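Glutathione transferase (PDB 4F0C) is a fungal Ure2p-type glutathione transferase that binds glutathione, here as the oxidized disulfide, and probably conjugates it to small molecules. Local coordinates at residues E138-F148 with A180-F191; Y52-A60 with D68-A76. All blocks are in the same frame, centred on the assembly; numbering follows the deposited sequence.

Interaction 1 of 2, residues E138-F148 with A180-F191; sequences ERYQKEILRVF and AVNLLVKGYKGF. With GDS (oxidized glutathione disulfide), chain B; SO4 (sulfate ion), chain E.
Tyr188, Gln141 and Leu145 lead a helix-to-loop packing in the all-helical C-terminal domain of the glutathione transferase fold. One face of helix 134-155 lies against the last turn of helix 174-184 and against the two beta turns that follow. The helical segments 138-148 and 180-184 run nearly antiparallel (170°). Gln141 CB sits over one face of the Tyr188 ring, 4.2 Å from its centroid, in a CH-pi contact. Leu145 CD1 meets the edge of the same ring. Gln141 reaches on with its chain extended (chi2 173°). Its NE2 gives a straight bond of 2.9 Å to Leu184 O, met nearly end-on to the carbonyl. This bond ties the C-terminal end of helix 174-184 to its neighbour. Deeper in, Ile144 CD1 packs 3.6 Å from Leu184 CB, and Ile144 CG2 touches Ala180 and Val185. Phe148 and Phe191 meet rim to rim, Phe148 CE2 lying 3.7 Å from Phe191 CE1. Phe197 adds an edge-to-face ring against Phe148, and Phe117 of helix 96-126 touches Ile144. At the outer end, the Glu138 carboxylate stands almost perpendicular to the Tyr188 ring, and Tyr188 OH donates to its OE2 on the anti side, at 2.8 Å.

Interaction 2 of 2, residues Y52-A60 with D68-A76; sequences YNPNGRIPA and DFVVWESDA. With GDS (oxidized glutathione disulfide), chain C; SO4 (sulfate ion), chain D.
Trp72 stacks against Asn53 of the loop 52-60 in the thioredoxin-like N-terminal domain, next to the glutathione site. The Asn53 amide lies over the indole with the planes 20° apart. Asn53 OD1 sits over the ring, 3.0 Å from Trp72 CD2, and Asn53 CB makes a CH-pi contact with the five-membered ring. Asn53 CG lies anti to the backbone N (chi1 -180°), which carries the amide across the indole. The same OD1 accepts from Asn55 N at 2.8 Å, forming an Asx turn, while Asn53 ND2 donates to Arg57 O. These two bonds fix the rotation of the amide.

Apolar contacts flank this stack. Pro54 CD lies 3.8 Å from Trp72 CE2, Tyr52 CD1 meets Val70 CG2, and Pro59 CG lies 3.6 Å from Ser74 CB. The peptide before Pro59 is cis, as in the thioredoxin fold generally.

Polar links across the contact run through water. One water accepts from Asn53 ND2 and Asn55 ND2 and donates to Glu73 OE2. Asn55 OD1 accepts from Arg146 NH2 of the second subunit. A second water joins Pro59 O, Glu73 N and a carboxylate oxygen of the ligand.

One glutathione half of the ligand is held by both segments. Ile58 N and O pair with its backbone, Ser74 N donates straight to OE2 at 2.9 Å, and Glu73 OE1 accepts from its amino nitrogen N1. Ser74 follows the N-cap residue Glu73, and the helix end probably stabilises this carboxylate.

Trp72 NE1 donates to a sulfate, probably from the crystallisation liquor, which Trp105 and Arg158 of the second subunit also bind. That Trp105 meets the indole edge-to-face. Loop 52-60 leads from helix 47-50 into strand 60-63, beside edge strand 69-72, which runs on into helix 74-85.

Overall arrangement
Interaction 2 belongs to the thioredoxin-like N-terminal domain and interaction 1 to the helical C-terminal domain. They lie on opposite sides of the chain's centre. Their centres are about 29 Å apart, and their nearest atoms about 12 Å. The dimer brings them to shared sites. Each glutathione disulfide is held by the 52-60 and 68-76 segments of one subunit and by Arg139 of the other. Arg139 NH2 gives a bond of 2.8 Å to OE8 of the ligand, from the side of helix 138-148 turned away from interaction 1. Arg146 of that helix also donates to Asn55 of the second subunit, next to the stack of interaction 2.

Interaction 1 of 2, residues E138-F148 with A180-F191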
loop_
_atom_site.group_PDB
_atom_site.type_symbol
_atom_site.label_atom_id
_atom_site.label_comp_id
_atom_site.label_asym_id
_atom_site.label_seq_id
_atom_site.Cartn_x
_atom_site.Cartn_y
_atom_site.Cartn_z
ATOM N N GLU A 138 11.739 -6.050 -17.091
ATOM C CA GLU A 138 11.595 -7.492 -16.869
ATOM C C GLU A 138 11.543 -7.861 -15.387
ATOM O O GLU A 138 10.844 -8.788 -15.005
ATOM C CB GLU A 138 12.682 -8.308 -17.577
ATOM C CG GLU A 138 12.456 -9.789 -17.380
ATOM C CD GLU A 138 13.215 -10.631 -18.368
ATOM O OE1 GLU A 138 14.021 -10.067 -19.130
ATOM O OE2 GLU A 138 12.991 -11.853 -18.382
ATOM N N ARG A 139 12.295 -7.145 -14.551
ATOM C CA ARG A 139 12.228 -7.359 -13.107
ATOM C C ARG A 139 10.789 -7.227 -12.608
ATOM O O ARG A 139 10.319 -8.026 -11.783
ATOM C CB ARG A 139 13.159 -6.359 -12.376
ATOM C CG ARG A 139 12.729 -6.012 -10.919
ATOM C CD ARG A 139 13.805 -5.141 -10.191
ATOM N NE ARG A 139 13.351 -4.667 -8.882
ATOM C CZ ARG A 139 13.366 -5.383 -7.754
ATOM N NH1 ARG A 139 13.831 -6.620 -7.742
ATOM N NH2 ARG A 139 12.903 -4.860 -6.621
ATOM N N TYR A 140 10.081 -6.221 -13.109
ATOM C CA TYR A 140 8.706 -5.970 -12.658
ATOM C C TYR A 140 7.680 -6.853 -13.365
ATOM O O TYR A 140 6.659 -7.186 -12.784
ATOM C CB TYR A 140 8.385 -4.476 -12.771
ATOM C CG TYR A 140 9.355 -3.705 -11.915
ATOM C CD1 TYR A 140 9.244 -3.740 -10.529
ATOM C CD2 TYR A 140 10.430 -3.009 -12.479
ATOM C CE1 TYR A 140 10.152 -3.070 -9.721
ATOM C CE2 TYR A 140 11.338 -2.345 -11.679
ATOM C CZ TYR A 140 11.195 -2.385 -10.294
ATOM O OH TYR A 140 12.088 -1.729 -9.474
ATOM N N GLN A 141 7.943 -7.243 -14.608
ATOM C CA GLN A 141 7.110 -8.270 -15.243
ATOM C C GLN A 141 7.174 -9.602 -14.472
ATOM O O GLN A 141 6.163 -10.291 -14.279
ATOM C CB GLN A 141 7.554 -8.472 -16.691
ATOM C CG GLN A 141 7.269 -7.251 -17.579
ATOM C CD GLN A 141 7.875 -7.425 -18.934
ATOM O OE1 GLN A 141 9.102 -7.527 -19.058
ATOM N NE2 GLN A 141 7.025 -7.527 -19.964
ATOM N N LYS A 142 8.368 -9.974 -14.030
ATOM C CA LYS A 142 8.493 -11.173 -13.197
ATOM C C LYS A 142 7.701 -11.028 -11.889
ATOM O O LYS A 142 7.090 -11.996 -11.414
ATOM C CB LYS A 142 9.969 -11.466 -12.903
ATOM C CG LYS A 142 10.696 -12.126 -14.074
ATOM C CD LYS A 142 12.219 -12.131 -13.857
ATOM C CE LYS A 142 12.916 -13.016 -14.892
ATOM N NZ LYS A 142 14.378 -12.756 -14.894
ATOM N N GLU A 143 7.703 -9.830 -11.311
ATOM C CA GLU A 143 6.925 -9.574 -10.084
ATOM C C GLU A 143 5.422 -9.657 -10.353
ATOM O O GLU A 143 4.653 -10.141 -9.525
ATOM C CB GLU A 143 7.273 -8.200 -9.454
ATOM C CG GLU A 143 6.558 -7.929 -8.110
ATOM C CD GLU A 143 6.991 -8.891 -6.958
ATOM O OE1 GLU A 143 7.901 -9.715 -7.168
ATOM O OE2 GLU A 143 6.404 -8.817 -5.865
ATOM N N ILE A 144 4.991 -9.179 -11.515
ATOM C CA ILE A 144 3.592 -9.396 -11.899
ATOM C C ILE A 144 3.227 -10.886 -11.873
ATOM O O ILE A 144 2.206 -11.257 -11.316
ATOM C CB ILE A 144 3.302 -8.805 -13.316
ATOM C CG1 ILE A 144 3.346 -7.274 -13.225
ATOM C CG2 ILE A 144 1.996 -9.351 -13.851
ATOM C CD1 ILE A 144 3.340 -6.543 -14.610
ATOM N N LEU A 145 4.049 -11.722 -12.504
ATOM C CA LEU A 145 3.781 -13.174 -12.530
ATOM C C LEU A 145 3.806 -13.749 -11.119
ATOM O O LEU A 145 3.052 -14.694 -10.807
ATOM C CB LEU A 145 4.791 -13.909 -13.415
ATOM C CG LEU A 145 4.880 -13.461 -14.878
ATOM C CD1 LEU A 145 5.818 -14.381 -15.670
ATOM C CD2 LEU A 145 3.467 -13.474 -15.469
ATOM N N ARG A 146 4.686 -13.208 -10.271
ATOM C CA ARG A 146 4.770 -13.705 -8.895
ATOM C C ARG A 146 3.456 -13.411 -8.162
ATOM O O ARG A 146 2.898 -14.280 -7.453
ATOM C CB ARG A 146 5.952 -13.110 -8.117
ATOM C CG ARG A 146 6.246 -13.873 -6.791
ATOM C CD ARG A 146 7.121 -13.044 -5.806
ATOM N NE ARG A 146 6.423 -11.843 -5.356
ATOM C CZ ARG A 146 5.541 -11.812 -4.357
ATOM N NH1 ARG A 146 5.225 -12.931 -3.679
ATOM N NH2 ARG A 146 4.970 -10.661 -4.043
ATOM N N VAL A 147 2.958 -12.187 -8.322
ATOM C CA VAL A 147 1.702 -11.794 -7.701
ATOM C C VAL A 147 0.548 -12.641 -8.252
ATOM O O VAL A 147 -0.308 -13.079 -7.485
ATOM C CB VAL A 147 1.428 -10.286 -7.875
ATOM C CG1 VAL A 147 -0.053 -9.895 -7.518
ATOM C CG2 VAL A 147 2.483 -9.465 -7.038
ATOM N N PHE A 148 0.531 -12.855 -9.566
ATOM C CA PHE A 148 -0.438 -13.786 -10.162
ATOM C C PHE A 148 -0.360 -15.173 -9.497
ATOM O O PHE A 148 -1.392 -15.787 -9.213
ATOM C CB PHE A 148 -0.184 -13.963 -11.661
ATOM C CG PHE A 148 -0.690 -12.825 -12.516
ATOM C CD1 PHE A 148 -1.477 -11.810 -11.981
ATOM C CD2 PHE A 148 -0.367 -12.777 -13.878
ATOM C CE1 PHE A 148 -1.925 -10.769 -12.791
ATOM C CE2 PHE A 148 -0.815 -11.737 -14.686
ATOM C CZ PHE A 148 -1.595 -10.741 -14.148
ATOM N N ALA A 180 -2.253 -5.471 -16.739
ATOM C CA ALA A 180 -1.174 -6.453 -16.866
ATOM C C ALA A 180 -1.445 -7.455 -17.982
ATOM O O ALA A 180 -0.584 -7.722 -18.848
ATOM C CB ALA A 180 -0.972 -7.185 -15.536
ATOM N N VAL A 181 -2.642 -8.032 -17.966
ATOM C CA VAL A 181 -2.983 -9.076 -18.935
ATOM C C VAL A 181 -2.995 -8.550 -20.378
ATOM O O VAL A 181 -2.588 -9.247 -21.312
ATOM C CB VAL A 181 -4.347 -9.727 -18.572
ATOM C CG1 VAL A 181 -4.886 -10.567 -19.723
ATOM C CG2 VAL A 181 -4.190 -10.560 -17.284
ATOM N N ASN A 182 -3.445 -7.313 -20.551
ATOM C CA ASN A 182 -3.553 -6.711 -21.886
ATOM C C ASN A 182 -2.342 -5.906 -22.358
ATOM O O ASN A 182 -2.242 -5.531 -23.539
ATOM C CB ASN A 182 -4.807 -5.836 -21.950
ATOM C CG ASN A 182 -6.076 -6.653 -21.881
ATOM O OD1 ASN A 182 -6.245 -7.611 -22.631
ATOM N ND2 ASN A 182 -6.965 -6.298 -20.967
ATOM N N LEU A 183 -1.422 -5.616 -21.452
ATOM C CA LEU A 183 -0.307 -4.767 -21.826
ATOM C C LEU A 183 1.005 -5.249 -21.206
ATOM O O LEU A 183 1.913 -5.667 -21.925
ATOM C CB LEU A 183 -0.583 -3.315 -21.452
ATOM C CG LEU A 183 0.562 -2.350 -21.754
ATOM C CD1 LEU A 183 0.758 -2.209 -23.266
ATOM C CD2 LEU A 183 0.318 -0.995 -21.096
ATOM N N LEU A 184 1.069 -5.252 -19.880
ATOM C CA LEU A 184 2.344 -5.382 -19.164
ATOM C C LEU A 184 3.048 -6.730 -19.356
ATOM O O LEU A 184 4.270 -6.771 -19.443
ATOM C CB LEU A 184 2.174 -5.064 -17.672
ATOM C CG LEU A 184 1.420 -3.756 -17.385
ATOM C CD1 LEU A 184 1.190 -3.614 -15.914
ATOM C CD2 LEU A 184 2.198 -2.566 -17.927
ATOM N N VAL A 185 2.295 -7.827 -19.407
ATOM C CA VAL A 185 2.908 -9.131 -19.659
ATOM C C VAL A 185 2.319 -9.813 -20.875
ATOM O O VAL A 185 2.591 -10.971 -21.110
ATOM C CB VAL A 185 2.866 -10.080 -18.424
ATOM C CG1 VAL A 185 3.797 -9.554 -17.320
ATOM C CG2 VAL A 185 1.416 -10.254 -17.879
ATOM N N LYS A 186 1.542 -9.081 -21.677
ATOM C CA LYS A 186 1.054 -9.645 -22.935
ATOM C C LYS A 186 2.264 -9.887 -23.829
ATOM O O LYS A 186 3.051 -8.974 -24.072
ATOM C CB LYS A 186 0.071 -8.699 -23.621
ATOM C CG LYS A 186 -0.434 -9.236 -24.966
ATOM C CD LYS A 186 -1.510 -8.347 -25.537
ATOM C CE LYS A 186 -1.942 -8.863 -26.910
ATOM N NZ LYS A 186 -2.878 -7.908 -27.563
ATOM N N GLY A 187 2.420 -11.128 -24.290
ATOM C CA GLY A 187 3.549 -11.510 -25.100
ATOM C C GLY A 187 4.846 -11.705 -24.339
ATOM O O GLY A 187 5.896 -11.823 -24.955
ATOM N N TYR A 188 4.790 -11.750 -23.011
ATOM C CA TYR A 188 5.993 -11.939 -22.213
ATOM C C TYR A 188 6.249 -13.411 -21.894
ATOM O O TYR A 188 5.502 -14.030 -21.130
ATOM C CB TYR A 188 5.926 -11.156 -20.896
ATOM C CG TYR A 188 7.112 -11.444 -20.012
ATOM C CD1 TYR A 188 8.389 -11.041 -20.378
ATOM C CD2 TYR A 188 6.959 -12.118 -18.806
ATOM C CE1 TYR A 188 9.481 -11.310 -19.572
ATOM C CE2 TYR A 188 8.045 -12.391 -17.997
ATOM C CZ TYR A 188 9.298 -11.984 -18.386
ATOM O OH TYR A 188 10.373 -12.273 -17.588
ATOM N N LYS A 189 7.304 -13.957 -22.495
ATOM C CA LYS A 189 7.690 -15.362 -22.313
ATOM C C LYS A 189 6.510 -16.330 -22.470
ATOM O O LYS A 189 6.342 -17.274 -21.687
ATOM C CB LYS A 189 8.399 -15.552 -20.966
ATOM C CG LYS A 189 9.565 -14.578 -20.762
ATOM C CD LYS A 189 10.914 -15.258 -20.883
ATOM C CE LYS A 189 12.049 -14.237 -20.918
ATOM N NZ LYS A 189 12.452 -13.859 -22.314
ATOM N N GLY A 190 5.686 -16.072 -23.479
ATOM C CA GLY A 190 4.588 -16.961 -23.815
ATOM C C GLY A 190 3.380 -16.847 -22.906
ATOM O O GLY A 190 2.529 -17.743 -22.884
ATOM N N PHE A 191 3.306 -15.755 -22.158
ATOM C CA PHE A 191 2.214 -15.558 -21.197
ATOM C C PHE A 191 0.854 -15.866 -21.805
ATOM O O PHE A 191 0.521 -15.363 -22.870
ATOM C CB PHE A 191 2.195 -14.110 -20.694
ATOM C CG PHE A 191 1.010 -13.792 -19.804
ATOM C CD1 PHE A 191 0.988 -14.225 -18.479
ATOM C CD2 PHE A 191 -0.081 -13.067 -20.290
ATOM C CE1 PHE A 191 -0.099 -13.926 -17.634
ATOM C CE2 PHE A 191 -1.180 -12.788 -19.460
ATOM C CZ PHE A 191 -1.185 -13.204 -18.137
HETATM N N1 GDS B . 3.724 -4.483 1.803
HETATM C CA1 GDS B . 4.458 -5.513 2.632
HETATM C C1 GDS B . 4.366 -5.178 4.173
HETATM O OE1 GDS B . 4.349 -3.964 4.539
HETATM O OE2 GDS B . 4.238 -6.160 4.959
HETATM C CB1 GDS B . 5.972 -5.618 2.229
HETATM C CG1 GDS B . 6.704 -6.680 3.082
HETATM C CD1 GDS B . 8.089 -6.861 2.547
HETATM O O1 GDS B . 8.565 -6.238 1.612
HETATM N N2 GDS B . 8.825 -7.815 3.219
HETATM C CA2 GDS B . 10.205 -8.153 2.815
HETATM C C2 GDS B . 10.293 -9.610 2.435
HETATM O O2 GDS B . 9.718 -10.460 3.121
HETATM C CB2 GDS B . 11.183 -7.989 4.002
HETATM S SG2 GDS B . 11.429 -6.235 4.360
HETATM N N3 GDS B . 11.081 -9.921 1.386
HETATM C CA3 GDS B . 11.238 -11.297 1.007
HETATM C C3 GDS B . 11.091 -11.465 -0.501
HETATM O OE3 GDS B . 11.438 -12.556 -1.005
HETATM O OE4 GDS B . 10.565 -10.509 -1.099
HETATM N N4 GDS B . 9.485 -3.873 0.295
HETATM C CA4 GDS B . 8.616 -2.864 -0.326
HETATM C C4 GDS B . 7.623 -2.342 0.755
HETATM O OE5 GDS B . 8.004 -2.307 1.954
HETATM O OE6 GDS B . 6.508 -1.978 0.330
HETATM C C5 GDS B . 10.795 -4.009 -0.092
HETATM O O5 GDS B . 11.326 -3.311 -0.957
HETATM C CA5 GDS B . 11.638 -5.065 0.610
HETATM N N5 GDS B . 12.715 -5.559 -0.293
HETATM C CB5 GDS B . 12.238 -4.420 1.864
HETATM S SG5 GDS B . 12.965 -5.697 2.961
HETATM C CA6 GDS B . 12.352 -8.498 -3.175
HETATM C C6 GDS B . 12.686 -7.608 -4.439
HETATM O OE7 GDS B . 12.875 -8.178 -5.535
HETATM O OE8 GDS B . 12.728 -6.371 -4.261
HETATM N N6 GDS B . 11.859 -9.808 -3.598
HETATM C CB6 GDS B . 13.651 -8.589 -2.320
HETATM C CG6 GDS B . 13.947 -7.297 -1.543
HETATM C CD6 GDS B . 12.788 -6.934 -0.624
HETATM O O6 GDS B . 11.969 -7.729 -0.149
HETATM S S SO4 E . 15.012 -9.564 -10.225
HETATM O O1 SO4 E . 15.577 -10.489 -9.232
HETATM O O2 SO4 E . 15.085 -8.210 -9.684
HETATM O O3 SO4 E . 15.769 -9.600 -11.472
HETATM O O4 SO4 E . 13.634 -9.952 -10.513
#

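Interaction 2 of 2, residues Y52-A60 with D68-A76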
loop_
_atom_site.group_PDB
_atom_site.type_symbol
_atom_site.label_atom_id
_atom_site.label_comp_id
_atom_site.label_asym_id
_atom_site.label_seq_id
_atom_site.Cartn_x
_atom_site.Cartn_y
_atom_site.Cartn_z
ATOM N N TYR A 52 -6.465 19.202 -2.087
ATOM C CA TYR A 52 -7.222 17.965 -1.871
ATOM C C TYR A 52 -6.338 16.787 -1.496
ATOM O O TYR A 52 -6.714 15.975 -0.667
ATOM C CB TYR A 52 -8.002 17.589 -3.121
ATOM C CG TYR A 52 -9.050 18.623 -3.465
ATOM C CD1 TYR A 52 -10.109 18.873 -2.594
ATOM C CD2 TYR A 52 -8.969 19.361 -4.633
ATOM C CE1 TYR A 52 -11.068 19.829 -2.886
ATOM C CE2 TYR A 52 -9.931 20.331 -4.935
ATOM C CZ TYR A 52 -10.976 20.542 -4.059
ATOM O OH TYR A 52 -11.933 21.479 -4.335
ATOM N N ASN A 53 -5.180 16.676 -2.138
ATOM C CA ASN A 53 -4.241 15.606 -1.809
ATOM C C ASN A 53 -2.823 16.145 -1.765
ATOM O O ASN A 53 -2.248 16.468 -2.809
ATOM C CB ASN A 53 -4.358 14.443 -2.822
ATOM C CG ASN A 53 -3.395 13.303 -2.502
ATOM O OD1 ASN A 53 -2.669 13.387 -1.524
ATOM N ND2 ASN A 53 -3.410 12.224 -3.309
ATOM N N PRO A 54 -2.235 16.255 -0.555
ATOM C CA PRO A 54 -0.883 16.832 -0.506
ATOM C C PRO A 54 0.123 15.984 -1.270
ATOM O O PRO A 54 1.151 16.530 -1.684
ATOM C CB PRO A 54 -0.542 16.849 0.995
ATOM C CG PRO A 54 -1.489 15.839 1.635
ATOM C CD PRO A 54 -2.743 15.865 0.780
ATOM N N ASN A 55 -0.162 14.691 -1.434
ATOM C CA ASN A 55 0.680 13.782 -2.224
ATOM C C ASN A 55 0.620 14.122 -3.733
ATOM O O ASN A 55 1.511 13.733 -4.493
ATOM C CB ASN A 55 0.319 12.309 -1.992
ATOM C CG ASN A 55 1.361 11.344 -2.589
ATOM O OD1 ASN A 55 2.548 11.638 -2.550
ATOM N ND2 ASN A 55 0.915 10.232 -3.179
ATOM N N GLY A 56 -0.436 14.837 -4.158
ATOM C CA GLY A 56 -0.516 15.304 -5.548
ATOM C C GLY A 56 -0.623 14.156 -6.565
ATOM O O GLY A 56 -0.047 14.201 -7.663
ATOM N N ARG A 57 -1.364 13.124 -6.196
ATOM C CA ARG A 57 -1.641 12.001 -7.104
ATOM C C ARG A 57 -3.139 11.717 -7.091
ATOM O O ARG A 57 -3.823 11.995 -6.110
ATOM C CB ARG A 57 -0.847 10.747 -6.695
ATOM C CG ARG A 57 0.671 10.944 -6.764
ATOM C CD ARG A 57 1.402 9.602 -6.467
ATOM N NE ARG A 57 1.837 8.897 -7.680
ATOM C CZ ARG A 57 2.369 7.670 -7.702
ATOM N NH1 ARG A 57 2.483 6.975 -6.582
ATOM N NH2 ARG A 57 2.748 7.123 -8.852
ATOM N N ILE A 58 -3.661 11.208 -8.205
ATOM C CA ILE A 58 -5.070 10.833 -8.257
ATOM C C ILE A 58 -5.203 9.333 -7.927
ATOM O O ILE A 58 -4.274 8.560 -8.159
ATOM C CB ILE A 58 -5.707 11.196 -9.650
ATOM C CG1 ILE A 58 -5.175 10.288 -10.737
ATOM C CG2 ILE A 58 -5.505 12.684 -9.983
ATOM C CD1 ILE A 58 -6.070 9.111 -10.988
ATOM N N PRO A 59 -6.369 8.899 -7.421
ATOM C CA PRO A 59 -7.597 9.680 -7.226
ATOM C C PRO A 59 -7.703 10.432 -5.886
ATOM O O PRO A 59 -6.943 10.207 -4.927
ATOM C CB PRO A 59 -8.682 8.610 -7.248
ATOM C CG PRO A 59 -7.993 7.434 -6.577
ATOM C CD PRO A 59 -6.598 7.462 -7.192
ATOM N N ALA A 60 -8.673 11.336 -5.847
ATOM C CA ALA A 60 -9.150 11.901 -4.593
ATOM C C ALA A 60 -10.658 11.993 -4.774
ATOM O O ALA A 60 -11.149 12.080 -5.910
ATOM C CB ALA A 60 -8.546 13.317 -4.330
ATOM N N ASP A 68 -18.478 18.093 2.186
ATOM C CA ASP A 68 -17.301 18.102 1.300
ATOM C C ASP A 68 -16.100 17.393 1.900
ATOM O O ASP A 68 -14.949 17.793 1.690
ATOM C CB ASP A 68 -16.938 19.537 0.862
ATOM C CG ASP A 68 -17.964 20.124 -0.108
ATOM O OD1 ASP A 68 -18.688 19.359 -0.782
ATOM O OD2 ASP A 68 -18.054 21.349 -0.186
ATOM N N PHE A 69 -16.372 16.332 2.649
ATOM C CA PHE A 69 -15.305 15.504 3.217
ATOM C C PHE A 69 -14.433 14.939 2.086
ATOM O O PHE A 69 -14.955 14.494 1.058
ATOM C CB PHE A 69 -15.946 14.347 3.999
ATOM C CG PHE A 69 -14.998 13.636 4.940
ATOM C CD1 PHE A 69 -14.840 14.091 6.245
ATOM C CD2 PHE A 69 -14.306 12.488 4.533
ATOM C CE1 PHE A 69 -14.005 13.432 7.138
ATOM C CE2 PHE A 69 -13.450 11.805 5.439
ATOM C CZ PHE A 69 -13.308 12.277 6.730
ATOM N N VAL A 70 -13.112 14.967 2.265
ATOM C CA VAL A 70 -12.176 14.516 1.219
ATOM C C VAL A 70 -11.372 13.310 1.673
ATOM O O VAL A 70 -10.849 13.294 2.786
ATOM C CB VAL A 70 -11.145 15.642 0.880
ATOM C CG1 VAL A 70 -10.065 15.120 -0.099
ATOM C CG2 VAL A 70 -11.860 16.914 0.341
ATOM N N VAL A 71 -11.236 12.308 0.796
ATOM C CA VAL A 71 -10.356 11.176 1.047
ATOM C C VAL A 71 -9.511 10.907 -0.209
ATOM O O VAL A 71 -9.999 11.010 -1.343
ATOM C CB VAL A 71 -11.163 9.899 1.425
ATOM C CG1 VAL A 71 -10.212 8.715 1.707
ATOM C CG2 VAL A 71 -12.066 10.162 2.655
ATOM N N TRP A 72 -8.238 10.591 -0.007
ATOM C CA TRP A 72 -7.383 10.181 -1.120
ATOM C C TRP A 72 -6.715 8.835 -0.765
ATOM O O TRP A 72 -6.975 8.305 0.314
ATOM C CB TRP A 72 -6.396 11.306 -1.496
ATOM C CG TRP A 72 -5.586 11.913 -0.294
ATOM C CD1 TRP A 72 -5.948 12.993 0.519
ATOM C CD2 TRP A 72 -4.289 11.481 0.174
ATOM N NE1 TRP A 72 -4.938 13.228 1.465
ATOM C CE2 TRP A 72 -3.926 12.316 1.272
ATOM C CE3 TRP A 72 -3.392 10.481 -0.244
ATOM C CZ2 TRP A 72 -2.709 12.170 1.960
ATOM C CZ3 TRP A 72 -2.176 10.334 0.447
ATOM C CH2 TRP A 72 -1.852 11.179 1.545
ATOM N N GLU A 73 -5.867 8.317 -1.660
ATOM C CA GLU A 73 -5.482 6.898 -1.708
ATOM C C GLU A 73 -6.686 6.092 -2.174
ATOM O O GLU A 73 -7.677 5.950 -1.442
ATOM C CB GLU A 73 -4.919 6.340 -0.387
ATOM C CG GLU A 73 -3.474 6.788 -0.085
ATOM C CD GLU A 73 -2.481 6.362 -1.174
ATOM O OE1 GLU A 73 -2.539 5.213 -1.649
ATOM O OE2 GLU A 73 -1.637 7.203 -1.572
ATOM N N SER A 74 -6.610 5.591 -3.400
ATOM C CA SER A 74 -7.701 4.801 -3.977
ATOM C C SER A 74 -8.297 3.763 -3.007
ATOM O O SER A 74 -9.520 3.656 -2.905
ATOM C CB SER A 74 -7.267 4.123 -5.303
ATOM O OG SER A 74 -6.161 3.218 -5.146
ATOM N N ASP A 75 -7.457 3.008 -2.284
ATOM C CA ASP A 75 -8.031 1.935 -1.471
ATOM C C ASP A 75 -8.665 2.470 -0.184
ATOM O O ASP A 75 -9.602 1.854 0.365
ATOM C CB ASP A 75 -6.993 0.835 -1.125
ATOM C CG ASP A 75 -6.647 -0.037 -2.317
ATOM O OD1 ASP A 75 -7.223 0.146 -3.436
ATOM O OD2 ASP A 75 -5.818 -0.942 -2.127
ATOM N N ALA A 76 -8.149 3.589 0.324
ATOM C CA ALA A 76 -8.842 4.228 1.457
ATOM C C ALA A 76 -10.193 4.795 1.032
ATOM O O ALA A 76 -11.160 4.758 1.799
ATOM C CB ALA A 76 -7.984 5.320 2.081
HETATM N N1 GDS C . -1.208 4.505 -3.933
HETATM C CA1 GDS C . -1.915 5.535 -4.785
HETATM C C1 GDS C . -3.447 5.186 -4.951
HETATM O OE1 GDS C . -3.799 3.969 -5.004
HETATM O OE2 GDS C . -4.253 6.160 -4.946
HETATM C CB1 GDS C . -1.270 5.658 -6.211
HETATM C CG1 GDS C . -2.001 6.720 -7.065
HETATM C CD1 GDS C . -1.247 6.918 -8.342
HETATM O O1 GDS C . -0.240 6.308 -8.662
HETATM N N2 GDS C . -1.798 7.874 -9.171
HETATM C CA2 GDS C . -1.176 8.228 -10.462
HETATM C C2 GDS C . -0.800 9.689 -10.474
HETATM O O2 GDS C . -1.580 10.528 -10.013
HETATM C CB2 GDS C . -2.184 8.064 -11.624
HETATM S SG2 GDS C . -2.479 6.310 -11.939
HETATM N N3 GDS C . 0.362 10.016 -11.077
HETATM C CA3 GDS C . 0.748 11.398 -11.157
HETATM C C3 GDS C . 2.210 11.577 -10.763
HETATM O OE3 GDS C . 2.753 12.674 -11.013
HETATM O OE4 GDS C . 2.722 10.619 -10.153
HETATM N N4 GDS C . 1.233 3.963 -9.372
HETATM C CA4 GDS C . 1.712 2.951 -8.420
HETATM C C4 GDS C . 0.488 2.410 -7.624
HETATM O OE5 GDS C . -0.631 2.369 -8.198
HETATM O OE6 GDS C . 0.727 2.039 -6.457
HETATM C C5 GDS C . 1.829 4.114 -10.599
HETATM O O5 GDS C . 2.777 3.429 -10.986
HETATM C CA5 GDS C . 1.265 5.173 -11.538
HETATM N N5 GDS C . 2.329 5.685 -12.447
HETATM C CB5 GDS C . 0.133 4.523 -12.341
HETATM S SG5 GDS C . -0.842 5.798 -13.228
HETATM C CA6 GDS C . 5.083 8.644 -11.591
HETATM C C6 GDS C . 6.394 7.767 -11.719
HETATM O OE7 GDS C . 7.500 8.349 -11.720
HETATM O OE8 GDS C . 6.236 6.530 -11.799
HETATM N N6 GDS C . 5.407 9.953 -11.023
HETATM C CB6 GDS C . 4.452 8.740 -13.011
HETATM C CG6 GDS C . 3.748 7.445 -13.442
HETATM C CD6 GDS C . 2.653 7.063 -12.453
HETATM O O6 GDS C . 2.043 7.847 -11.717
HETATM S S SO4 D . -5.307 15.117 5.375
HETATM O O1 SO4 D . -5.161 14.319 4.148
HETATM O O2 SO4 D . -6.705 15.296 5.700
HETATM O O3 SO4 D . -4.805 14.454 6.600
HETATM O O4 SO4 D . -4.598 16.346 5.153
HETATM O O HOH W 1 -1.985 9.371 -3.130
HETATM O O HOH W 2 -4.505 8.817 -4.316
#